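Local atomic coordinates of arabinogalactan endo-1,4-beta-galactosidase (Ignisphaera aggregans, PDB entry 7OSK), a protein that probably hydrolyses internal beta-1,4-galactosidic bonds of galactan and arabinogalactan chains, using a calcium-binding catalytic domain of glycoside hydrolase family 53. Residues 135-140 and 167-172; 53-58 and 350-355. One frame throughout, in Å; residues are numbered along the deposited sequence.

Contact 1: 135-140 and 167-172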
# COMPACT_ATOMS: atom_id res chain seq x y z
N PHE A 135 -3.28 8.33 -2.28
CA PHE A 135 -4.28 9.28 -1.82
C PHE A 135 -5.61 8.58 -1.55
O PHE A 135 -6.35 8.27 -2.48
CB PHE A 135 -4.49 10.41 -2.84
CG PHE A 135 -3.26 11.24 -3.08
CD1 PHE A 135 -2.79 12.10 -2.10
CD2 PHE A 135 -2.59 11.18 -4.29
CE1 PHE A 135 -1.67 12.87 -2.33
CE2 PHE A 135 -1.47 11.95 -4.52
CZ PHE A 135 -1.01 12.80 -3.54
N HIS A 136 -5.91 8.35 -0.27
CA HIS A 136 -7.17 7.71 0.10
C HIS A 136 -8.36 8.60 -0.24
O HIS A 136 -9.49 8.11 -0.36
CB HIS A 136 -7.18 7.37 1.59
CG HIS A 136 -6.33 6.18 1.94
ND1 HIS A 136 -6.74 5.22 2.84
CD2 HIS A 136 -5.11 5.80 1.51
CE1 HIS A 136 -5.79 4.30 2.95
NE2 HIS A 136 -4.79 4.63 2.16
N TYR A 137 -8.11 9.89 -0.41
CA TYR A 137 -9.17 10.88 -0.61
C TYR A 137 -10.21 10.73 0.50
O TYR A 137 -11.42 10.70 0.25
CB TYR A 137 -9.80 10.73 -2.00
CG TYR A 137 -8.85 11.15 -3.11
CD1 TYR A 137 -8.56 12.49 -3.33
CD2 TYR A 137 -8.25 10.20 -3.92
CE1 TYR A 137 -7.69 12.87 -4.33
CE2 TYR A 137 -7.38 10.58 -4.93
CZ TYR A 137 -7.10 11.91 -5.13
OH TYR A 137 -6.24 12.29 -6.13
N SER A 138 -9.71 10.63 1.72
CA SER A 138 -10.52 10.53 2.92
C SER A 138 -9.69 11.10 4.06
O SER A 138 -8.47 11.22 3.93
CB SER A 138 -10.92 9.08 3.20
OG SER A 138 -11.66 8.98 4.41
N ASP A 139 -10.33 11.45 5.17
CA ASP A 139 -9.59 11.97 6.32
C ASP A 139 -9.00 10.83 7.14
O ASP A 139 -8.12 11.05 7.97
CB ASP A 139 -10.49 12.84 7.22
CG ASP A 139 -10.67 14.25 6.69
OD1 ASP A 139 -9.77 14.74 5.97
OD2 ASP A 139 -11.70 14.88 6.99
N TRP A 140 -9.46 9.61 6.89
CA TRP A 140 -8.91 8.45 7.58
C TRP A 140 -9.03 7.20 6.71
O TRP A 140 -9.12 7.32 5.48
CB TRP A 140 -9.61 8.26 8.93
CG TRP A 140 -8.71 7.73 10.02
CD1 TRP A 140 -7.39 8.02 10.22
CD2 TRP A 140 -9.08 6.82 11.07
NE1 TRP A 140 -6.91 7.35 11.32
CE2 TRP A 140 -7.93 6.60 11.86
CE3 TRP A 140 -10.26 6.17 11.41
CZ2 TRP A 140 -7.93 5.76 12.97
CZ3 TRP A 140 -10.27 5.33 12.51
CH2 TRP A 140 -9.11 5.14 13.28
N ASN A 167 -8.15 20.42 -7.46
CA ASN A 167 -7.34 21.46 -6.85
C ASN A 167 -6.51 20.95 -5.67
O ASN A 167 -5.41 21.43 -5.43
CB ASN A 167 -8.23 22.61 -6.38
CG ASN A 167 -7.43 23.80 -5.90
OD1 ASN A 167 -7.20 23.97 -4.70
ND2 ASN A 167 -6.98 24.63 -6.84
N TRP A 168 -7.05 19.98 -4.94
CA TRP A 168 -6.33 19.41 -3.81
C TRP A 168 -5.20 18.51 -4.29
O TRP A 168 -4.08 18.59 -3.79
CB TRP A 168 -7.27 18.63 -2.89
CG TRP A 168 -6.57 18.10 -1.67
CD1 TRP A 168 -6.37 18.76 -0.49
CD2 TRP A 168 -5.96 16.82 -1.52
NE1 TRP A 168 -5.68 17.96 0.38
CE2 TRP A 168 -5.42 16.76 -0.22
CE3 TRP A 168 -5.83 15.70 -2.36
CZ2 TRP A 168 -4.75 15.64 0.26
CZ3 TRP A 168 -5.17 14.59 -1.88
CH2 TRP A 168 -4.64 14.56 -0.58
N THR A 169 -5.50 17.66 -5.27
CA THR A 169 -4.50 16.76 -5.83
C THR A 169 -3.37 17.54 -6.48
O THR A 169 -2.20 17.19 -6.33
CB THR A 169 -5.12 15.82 -6.88
OG1 THR A 169 -6.19 15.07 -6.29
CG2 THR A 169 -4.07 14.85 -7.43
N TYR A 170 -3.73 18.59 -7.21
CA TYR A 170 -2.74 19.43 -7.88
C TYR A 170 -1.80 20.04 -6.85
O TYR A 170 -0.58 19.87 -6.93
CB TYR A 170 -3.42 20.52 -8.70
CG TYR A 170 -2.45 21.46 -9.38
CD1 TYR A 170 -1.85 21.12 -10.58
CD2 TYR A 170 -2.14 22.69 -8.81
CE1 TYR A 170 -0.95 21.97 -11.20
CE2 TYR A 170 -1.25 23.55 -9.42
CZ TYR A 170 -0.66 23.19 -10.61
OH TYR A 170 0.23 24.04 -11.22
N ASN A 171 -2.37 20.75 -5.89
CA ASN A 171 -1.60 21.39 -4.84
C ASN A 171 -0.86 20.37 -3.97
O ASN A 171 0.24 20.64 -3.49
CB ASN A 171 -2.50 22.26 -3.97
CG ASN A 171 -2.90 23.56 -4.65
OD1 ASN A 171 -2.10 24.18 -5.34
ND2 ASN A 171 -4.15 23.97 -4.46
N ALA A 172 -1.47 19.21 -3.77
CA ALA A 172 -0.84 18.14 -3.01
C ALA A 172 0.46 17.72 -3.68
O ALA A 172 1.51 17.72 -3.05
CB ALA A 172 -1.77 16.95 -2.87
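F135, Y137 and W168 form an aromatic cluster that packs the loop leaving strand 130-135 against helix 158-178, part of the outer shell of a TIM barrel. Y137 is the side chain to follow. Past its CB and CG, Y137 CE1 lies 3.9 Å from CZ3 of W168, the two ring planes inclined at 65°. Over one face of the ring, toward CE2 and CZ, sits CB of F135, 3.6 Å above the plane and displaced toward the rim. At the tip, Y137 OH donates a hydrogen bond to OG1 of T169 (2.8 Å), which sits at the edge of the tyrosine ring and in its plane. The same OG1 also bonds to the carbonyl of V165 one helical turn earlier, so the threonine hydroxyl links loop and helix. A phenylalanine in place of Y137 would probably keep the ring packing but leave T169 without its cross-link to the loop. W168, with CG anti to its backbone N (chi1 -177°), extends its indole from the helix to the loop. There its six-membered ring meets the F135 ring with planes at 84°, and CE1 of F135 reaches CB of A172 at 4.1 Å.

Contact 2: 53-58 and 350-355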
# COMPACT_ATOMS: atom_id res chain seq x y z
N GLY A 53 8.88 -3.48 -2.84
CA GLY A 53 8.61 -2.37 -1.94
C GLY A 53 7.94 -2.78 -0.64
O GLY A 53 7.58 -3.94 -0.44
N VAL A 54 7.79 -1.80 0.25
CA VAL A 54 7.04 -1.97 1.49
C VAL A 54 6.22 -0.71 1.74
O VAL A 54 6.56 0.36 1.25
CB VAL A 54 7.97 -2.22 2.70
CG1 VAL A 54 8.72 -3.53 2.55
CG2 VAL A 54 8.94 -1.06 2.89
N ASP A 55 5.14 -0.85 2.50
CA ASP A 55 4.35 0.30 2.93
C ASP A 55 4.81 0.73 4.31
O ASP A 55 4.59 0.03 5.30
CB ASP A 55 2.86 -0.03 2.94
CG ASP A 55 1.99 1.20 3.14
OD1 ASP A 55 2.00 1.76 4.25
OD2 ASP A 55 1.30 1.61 2.18
N ALA A 56 5.45 1.90 4.38
CA ALA A 56 6.00 2.41 5.63
C ALA A 56 5.23 3.64 6.11
O ALA A 56 5.82 4.58 6.64
CB ALA A 56 7.48 2.75 5.45
N SER A 57 3.92 3.62 5.92
CA SER A 57 3.08 4.76 6.24
C SER A 57 3.08 5.09 7.74
O SER A 57 2.92 6.25 8.12
CB SER A 57 1.64 4.51 5.78
OG SER A 57 1.60 4.18 4.40
N GLU A 58 3.27 4.08 8.57
CA GLU A 58 3.20 4.26 10.02
C GLU A 58 4.55 4.65 10.61
O GLU A 58 4.63 5.15 11.73
CB GLU A 58 2.70 2.98 10.70
CG GLU A 58 1.41 2.41 10.13
CD GLU A 58 1.61 1.65 8.83
OE1 GLU A 58 2.69 1.04 8.65
OE2 GLU A 58 0.70 1.67 7.98
N PHE A 350 4.20 -4.57 -2.82
CA PHE A 350 4.46 -3.80 -1.61
C PHE A 350 3.97 -4.58 -0.39
O PHE A 350 2.78 -4.90 -0.30
CB PHE A 350 3.78 -2.44 -1.64
CG PHE A 350 4.31 -1.51 -2.69
CD1 PHE A 350 5.39 -0.69 -2.42
CD2 PHE A 350 3.72 -1.43 -3.94
CE1 PHE A 350 5.88 0.17 -3.38
CE2 PHE A 350 4.21 -0.57 -4.90
CZ PHE A 350 5.29 0.23 -4.62
N TYR A 351 4.87 -4.86 0.54
CA TYR A 351 4.49 -5.50 1.78
C TYR A 351 3.90 -4.46 2.73
O TYR A 351 4.58 -3.51 3.11
CB TYR A 351 5.69 -6.19 2.42
CG TYR A 351 5.31 -7.12 3.55
CD1 TYR A 351 5.10 -6.63 4.83
CD2 TYR A 351 5.14 -8.47 3.33
CE1 TYR A 351 4.74 -7.46 5.86
CE2 TYR A 351 4.78 -9.32 4.36
CZ TYR A 351 4.58 -8.81 5.62
OH TYR A 351 4.23 -9.65 6.64
N TRP A 352 2.64 -4.65 3.11
CA TRP A 352 1.92 -3.64 3.89
C TRP A 352 2.10 -3.86 5.39
O TRP A 352 2.04 -4.99 5.88
CB TRP A 352 0.43 -3.65 3.54
CG TRP A 352 -0.31 -2.47 4.09
CD1 TRP A 352 -0.44 -1.24 3.50
CD2 TRP A 352 -1.01 -2.39 5.33
NE1 TRP A 352 -1.19 -0.41 4.30
CE2 TRP A 352 -1.55 -1.09 5.44
CE3 TRP A 352 -1.24 -3.30 6.37
CZ2 TRP A 352 -2.29 -0.68 6.53
CZ3 TRP A 352 -1.98 -2.88 7.46
CH2 TRP A 352 -2.50 -1.58 7.53
N GLY A 353 2.31 -2.77 6.12
CA GLY A 353 2.50 -2.83 7.56
C GLY A 353 3.86 -3.37 7.92
O GLY A 353 4.05 -3.96 8.99
N ALA A 354 4.83 -3.16 7.03
CA ALA A 354 6.17 -3.70 7.19
C ALA A 354 6.91 -3.08 8.37
O ALA A 354 7.72 -3.74 9.02
CB ALA A 354 6.97 -3.49 5.91
N THR A 355 6.63 -1.81 8.63
CA THR A 355 7.33 -1.06 9.66
C THR A 355 6.46 -0.82 10.89
O THR A 355 6.85 -0.08 11.80
CB THR A 355 7.80 0.31 9.12
OG1 THR A 355 6.65 1.12 8.82
CG2 THR A 355 8.63 0.13 7.87
O HOH W 1 4.63 -0.31 7.97
O HOH W 2 -1.40 2.36 3.26
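The D55 and W352 side chains run alongside each other, the carboxylate tilted 47° from the indole plane, with D55 CG 3.5 Å from W352 CD1. A water sits at the edge of the indole, in its plane: it accepts from W352 NE1 (3.0 Å) and donates to D55 OD2, tying ring to acid. W372 meets the W352 ring edge-to-face. Two residues back, on the same face of the sheet, the F350 ring has V54 N near its plane at the edge, while F350 CD1 packs 3.7 Å from CA of G53, where the lack of a side chain leaves room for the ring.

These groups stand on the pairing that closes the eight-stranded TIM barrel, first strand beside last and parallel. Y351 N donates to G53 O (3.0 Å) and D55 N to Y351 O (2.8 Å). On the side of the sheet that bears V54 and Y351, CB of V54 also touches CB of A354 at 3.6 Å.

Past the strands the chains are joined by a second water, which donates to D55 O and E58 OE1 and accepts from T355 N and OG1. With chi1 at 66°, OG1 of T355 lies between its backbone N and carbonyl carbon, so amide and hydroxyl can share that water. D55 OD1 accepts from S57 N (3.2 Å), an Asx turn.

The side chain of W352 lies about 4 Å from a bound hexane-1,6-diol, probably from the crystallisation liquor but consistent with a pocket at the end of the barrel where this fold carries its active site. Two acids close together at this end would probably be costly to bury alone; salt bridges from R92 to D55 OD2 and from R94 to E58 OE2 are likely to offset their charge and steady both carboxylates beside the indole.

From the N terminus, the chain first enters contact 2 through strand 51-55, whose partner, strand 346-352, arrives 291 residues later. The loop so closed holds the other six barrel strands. Within it, the chain leaves strand 130-135 at 135-140 and, after only 26 further residues, returns on helix 158-178 to complete contact 1. The two contacts are therefore nested and do not cross: the long one seals the barrel, and the short one binds a strand's exit loop to the helix outside. The centres of contact 1 and contact 2 lie about 20 Å apart, and the nearest atoms of contact 1 and contact 2 about 7 Å apart, without touching.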